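Local coordinates for thrombospondin related anonymous protein (Plasmodium falciparum, PDB 4F1J) that probably serves as a parasite surface adhesin, with a von Willebrand factor type A domain that binds magnesium, at residues Asp6-Tyr11 against Asn45-Tyr50. Numbering follows the deposited sequence.
Sequences DEVDLY and NAIHLY
Leu10 and His48 sit at the middle of a parallel strand pairing, in which the axes of 8-11 and 47-50 approach to 4.8 Å and diverge by 21°. Three near-linear backbone hydrogen bonds fix the register: His48 N to Val8 O, Leu10 N to His48 O (2.9 Å) and Tyr50 N to Leu10 O (2.8 Å). The residues flanking Leu10 on 8-11 and Leu49 on 47-50 put their side chains on the other face of the sheet.

On the face of Val8 and Leu10, Ile47 bridges these two residues with its two branches. Its first torsion (chi1 -50°) sets CG1 beside its own backbone N and the second turns CD1 onto Val8, 3.5 Å from Val8 CB, a tight carbon contact, while the CG2 branch reaches forward to Leu10 CB at 4.0 Å. Leu10 CD2 then meets Leu49 CD1 at 3.9 Å, extending the apolar row.

The other face is more polar. Asp9 and His48 run side by side, with Asp9 OD1 3.6 Å from His48 CB and the carboxylate and imidazole planes 46° apart. The carboxylate turns to Arg111, in a salt bridge, and to Gln116, whereas His48 NE2 bonds to the Glu44 carbonyl. Farther along, the Tyr11 and Tyr50 side chains cross at about a right angle: Tyr50 CD1 comes to the edge of the Tyr11 ring, 3.7 Å from Tyr11 CD2. Helix 94-106 packs on both tyrosines.

Strand 115-122 flanks 8-15 on the side away from 47-54, making 8-15 an interior strand. Parallel neighbours joined through helix 22-38 form a beta-alpha-beta crossover, here the first of the Rossmann-like von Willebrand factor type A fold.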
ATOM      1  N   ASP A   6      12.003  -6.959   9.004  1.00 15.52           N
ATOM      2  CA  ASP A   6      11.411  -7.984   9.867  1.00 16.33           C
ATOM      3  C   ASP A   6      10.684  -9.023   8.995  1.00 15.43           C
ATOM      4  O   ASP A   6      10.630  -8.892   7.764  1.00 14.39           O
ATOM      5  CB  ASP A   6      10.434  -7.370  10.876  1.00 17.28           C
ATOM      6  CG  ASP A   6      10.309  -8.191  12.171  1.00 22.79           C
ATOM      7  OD1 ASP A   6      10.635  -9.403  12.176  1.00 25.46           O
ATOM      8  OD2 ASP A   6       9.912  -7.595  13.201  1.00 30.30           O
ATOM      9  N   GLU A   7      10.170 -10.074   9.638  1.00 14.69           N
ATOM     10  CA  GLU A   7       9.370 -11.094   8.968  1.00 14.49           C
ATOM     11  C   GLU A   7       7.951 -10.523   8.755  1.00 13.02           C
ATOM     12  O   GLU A   7       7.105 -10.579   9.644  1.00 12.85           O
ATOM     13  CB  GLU A   7       9.300 -12.398   9.786  1.00 14.53           C
ATOM     14  CG  GLU A   7       8.811 -13.575   8.952  1.00 17.15           C
ATOM     15  CD  GLU A   7       8.710 -14.917   9.694  1.00 19.52           C
ATOM     16  OE1 GLU A   7       9.109 -15.004  10.880  1.00 27.17           O
ATOM     17  OE2 GLU A   7       8.201 -15.883   9.073  1.00 27.39           O
ATOM     18  N   VAL A   8       7.720  -9.970   7.567  1.00 11.59           N
ATOM     19  CA  VAL A   8       6.475  -9.264   7.237  1.00 10.92           C
ATOM     20  C   VAL A   8       6.079  -9.584   5.792  1.00 10.21           C
ATOM     21  O   VAL A   8       6.920  -9.519   4.892  1.00 10.31           O
ATOM     22  CB  VAL A   8       6.627  -7.718   7.316  1.00 11.15           C
ATOM     23  CG1 VAL A   8       5.274  -7.009   7.038  1.00 11.07           C
ATOM     24  CG2 VAL A   8       7.183  -7.232   8.687  1.00 12.47           C
ATOM     25  N   ASP A   9       4.825  -9.982   5.600  1.00  9.49           N
ATOM     26  CA  ASP A   9       4.214 -10.064   4.273  1.00  9.18           C
ATOM     27  C   ASP A   9       3.584  -8.689   4.085  1.00  9.26           C
ATOM     28  O   ASP A   9       2.703  -8.283   4.869  1.00  9.72           O
ATOM     29  CB  ASP A   9       3.179 -11.192   4.167  1.00  9.33           C
ATOM     30  CG  ASP A   9       3.797 -12.575   4.278  1.00 10.92           C
ATOM     31  OD1 ASP A   9       4.985 -12.741   3.882  1.00  7.71           O
ATOM     32  OD2 ASP A   9       3.064 -13.513   4.681  1.00 10.57           O
ATOM     33  N   LEU A  10       4.073  -7.948   3.087  1.00  8.66           N
ATOM     34  CA  LEU A  10       3.674  -6.541   2.918  1.00  7.98           C
ATOM     35  C   LEU A  10       2.919  -6.423   1.601  1.00  7.98           C
ATOM     36  O   LEU A  10       3.450  -6.743   0.545  1.00  7.34           O
ATOM     37  CB  LEU A  10       4.896  -5.610   2.953  1.00  8.34           C
ATOM     38  CG  LEU A  10       4.659  -4.108   3.068  1.00  8.28           C
ATOM     39  CD1 LEU A  10       5.919  -3.370   3.520  1.00 10.73           C
ATOM     40  CD2 LEU A  10       4.144  -3.536   1.710  1.00  9.11           C
ATOM     41  N   TYR A  11       1.659  -6.029   1.706  1.00  7.57           N
ATOM     42  CA  TYR A  11       0.737  -5.935   0.595  1.00  7.40           C
ATOM     43  C   TYR A  11       0.593  -4.467   0.205  1.00  7.82           C
ATOM     44  O   TYR A  11      -0.162  -3.673   0.830  1.00  7.81           O
ATOM     45  CB  TYR A  11      -0.653  -6.517   0.921  1.00  7.80           C
ATOM     46  CG  TYR A  11      -0.634  -7.925   1.447  1.00  6.98           C
ATOM     47  CD1 TYR A  11      -0.384  -8.186   2.795  1.00  8.93           C
ATOM     48  CD2 TYR A  11      -0.815  -8.992   0.618  1.00  6.73           C
ATOM     49  CE1 TYR A  11      -0.335  -9.490   3.273  1.00  8.77           C
ATOM     50  CE2 TYR A  11      -0.783 -10.288   1.083  1.00  8.56           C
ATOM     51  CZ  TYR A  11      -0.555 -10.536   2.418  1.00  9.59           C
ATOM     52  OH  TYR A  11      -0.488 -11.859   2.851  1.00  9.63           O
ATOM     53  N   ASN A  45      13.972 -14.381   4.414  1.00 14.65           N
ATOM     54  CA  ASN A  45      13.805 -14.389   5.880  1.00 14.84           C
ATOM     55  C   ASN A  45      13.360 -13.039   6.482  1.00 14.70           C
ATOM     56  O   ASN A  45      13.376 -12.815   7.709  1.00 15.05           O
ATOM     57  CB  ASN A  45      15.100 -14.880   6.568  1.00 16.75           C
ATOM     58  CG  ASN A  45      15.118 -16.396   6.758  1.00 20.60           C
ATOM     59  OD1 ASN A  45      14.124 -16.991   7.229  1.00 25.14           O
ATOM     60  ND2 ASN A  45      16.226 -17.030   6.385  1.00 23.04           N
ATOM     61  N   ALA A  46      12.953 -12.135   5.606  1.00 12.27           N
ATOM     62  CA  ALA A  46      12.550 -10.814   6.032  1.00 11.59           C
ATOM     63  C   ALA A  46      11.264 -10.469   5.301  1.00 11.15           C
ATOM     64  O   ALA A  46      10.271 -11.196   5.396  1.00 10.33           O
ATOM     65  CB  ALA A  46      13.660  -9.800   5.764  1.00 12.14           C
ATOM     66  N   ILE A  47      11.246  -9.341   4.607  1.00 10.97           N
ATOM     67  CA  ILE A  47      10.023  -8.874   3.959  1.00 10.83           C
ATOM     68  C   ILE A  47       9.763  -9.625   2.652  1.00 11.00           C
ATOM     69  O   ILE A  47      10.671  -9.859   1.843  1.00 11.59           O
ATOM     70  CB  ILE A  47      10.078  -7.334   3.651  1.00 10.33           C
ATOM     71  CG1 ILE A  47      10.488  -6.510   4.874  1.00 13.87           C
ATOM     72  CG2 ILE A  47       8.731  -6.863   3.050  1.00 10.16           C
ATOM     73  CD1 ILE A  47       9.526  -6.446   5.935  1.00 15.39           C
ATOM     74  N   HIS A  48       8.507 -10.027   2.456  1.00 10.30           N
ATOM     75  CA  HIS A  48       8.042 -10.522   1.183  1.00 10.06           C
ATOM     76  C   HIS A  48       6.959  -9.543   0.716  1.00 10.07           C
ATOM     77  O   HIS A  48       5.945  -9.351   1.409  1.00  9.99           O
ATOM     78  CB  HIS A  48       7.392 -11.904   1.280  1.00 10.23           C
ATOM     79  CG  HIS A  48       8.329 -13.020   1.648  1.00 10.77           C
ATOM     80  ND1 HIS A  48       8.005 -14.346   1.437  1.00 12.51           N
ATOM     81  CD2 HIS A  48       9.547 -13.024   2.244  1.00 10.90           C
ATOM     82  CE1 HIS A  48       8.994 -15.114   1.864  1.00 11.33           C
ATOM     83  NE2 HIS A  48       9.935 -14.341   2.369  1.00 10.88           N
ATOM     84  N   LEU A  49       7.168  -8.980  -0.474  1.00  9.22           N
ATOM     85  CA  LEU A  49       6.254  -8.027  -1.084  1.00  8.36           C
ATOM     86  C   LEU A  49       5.206  -8.661  -1.967  1.00  7.98           C
ATOM     87  O   LEU A  49       5.480  -9.567  -2.747  1.00  7.57           O
ATOM     88  CB  LEU A  49       7.061  -7.035  -1.942  1.00  8.72           C
ATOM     89  CG  LEU A  49       6.287  -5.913  -2.628  1.00  8.20           C
ATOM     90  CD1 LEU A  49       5.767  -4.912  -1.606  1.00  7.17           C
ATOM     91  CD2 LEU A  49       7.255  -5.273  -3.652  1.00  8.11           C
ATOM     92  N   TYR A  50       3.986  -8.119  -1.859  1.00  7.40           N
ATOM     93  CA  TYR A  50       2.907  -8.328  -2.822  1.00  7.64           C
ATOM     94  C   TYR A  50       2.544  -6.935  -3.307  1.00  7.48           C
ATOM     95  O   TYR A  50       2.639  -5.967  -2.560  1.00  7.48           O
ATOM     96  CB  TYR A  50       1.699  -8.942  -2.143  1.00  6.92           C
ATOM     97  CG  TYR A  50       0.381  -8.796  -2.905  1.00  7.13           C
ATOM     98  CD1 TYR A  50      -0.425  -7.651  -2.756  1.00  6.20           C
ATOM     99  CD2 TYR A  50      -0.034  -9.790  -3.790  1.00  8.86           C
ATOM    100  CE1 TYR A  50      -1.644  -7.550  -3.436  1.00  5.98           C
ATOM    101  CE2 TYR A  50      -1.237  -9.666  -4.502  1.00  7.82           C
ATOM    102  CZ  TYR A  50      -2.023  -8.543  -4.314  1.00  8.03           C
ATOM    103  OH  TYR A  50      -3.229  -8.453  -5.018  1.00  7.95           O
TER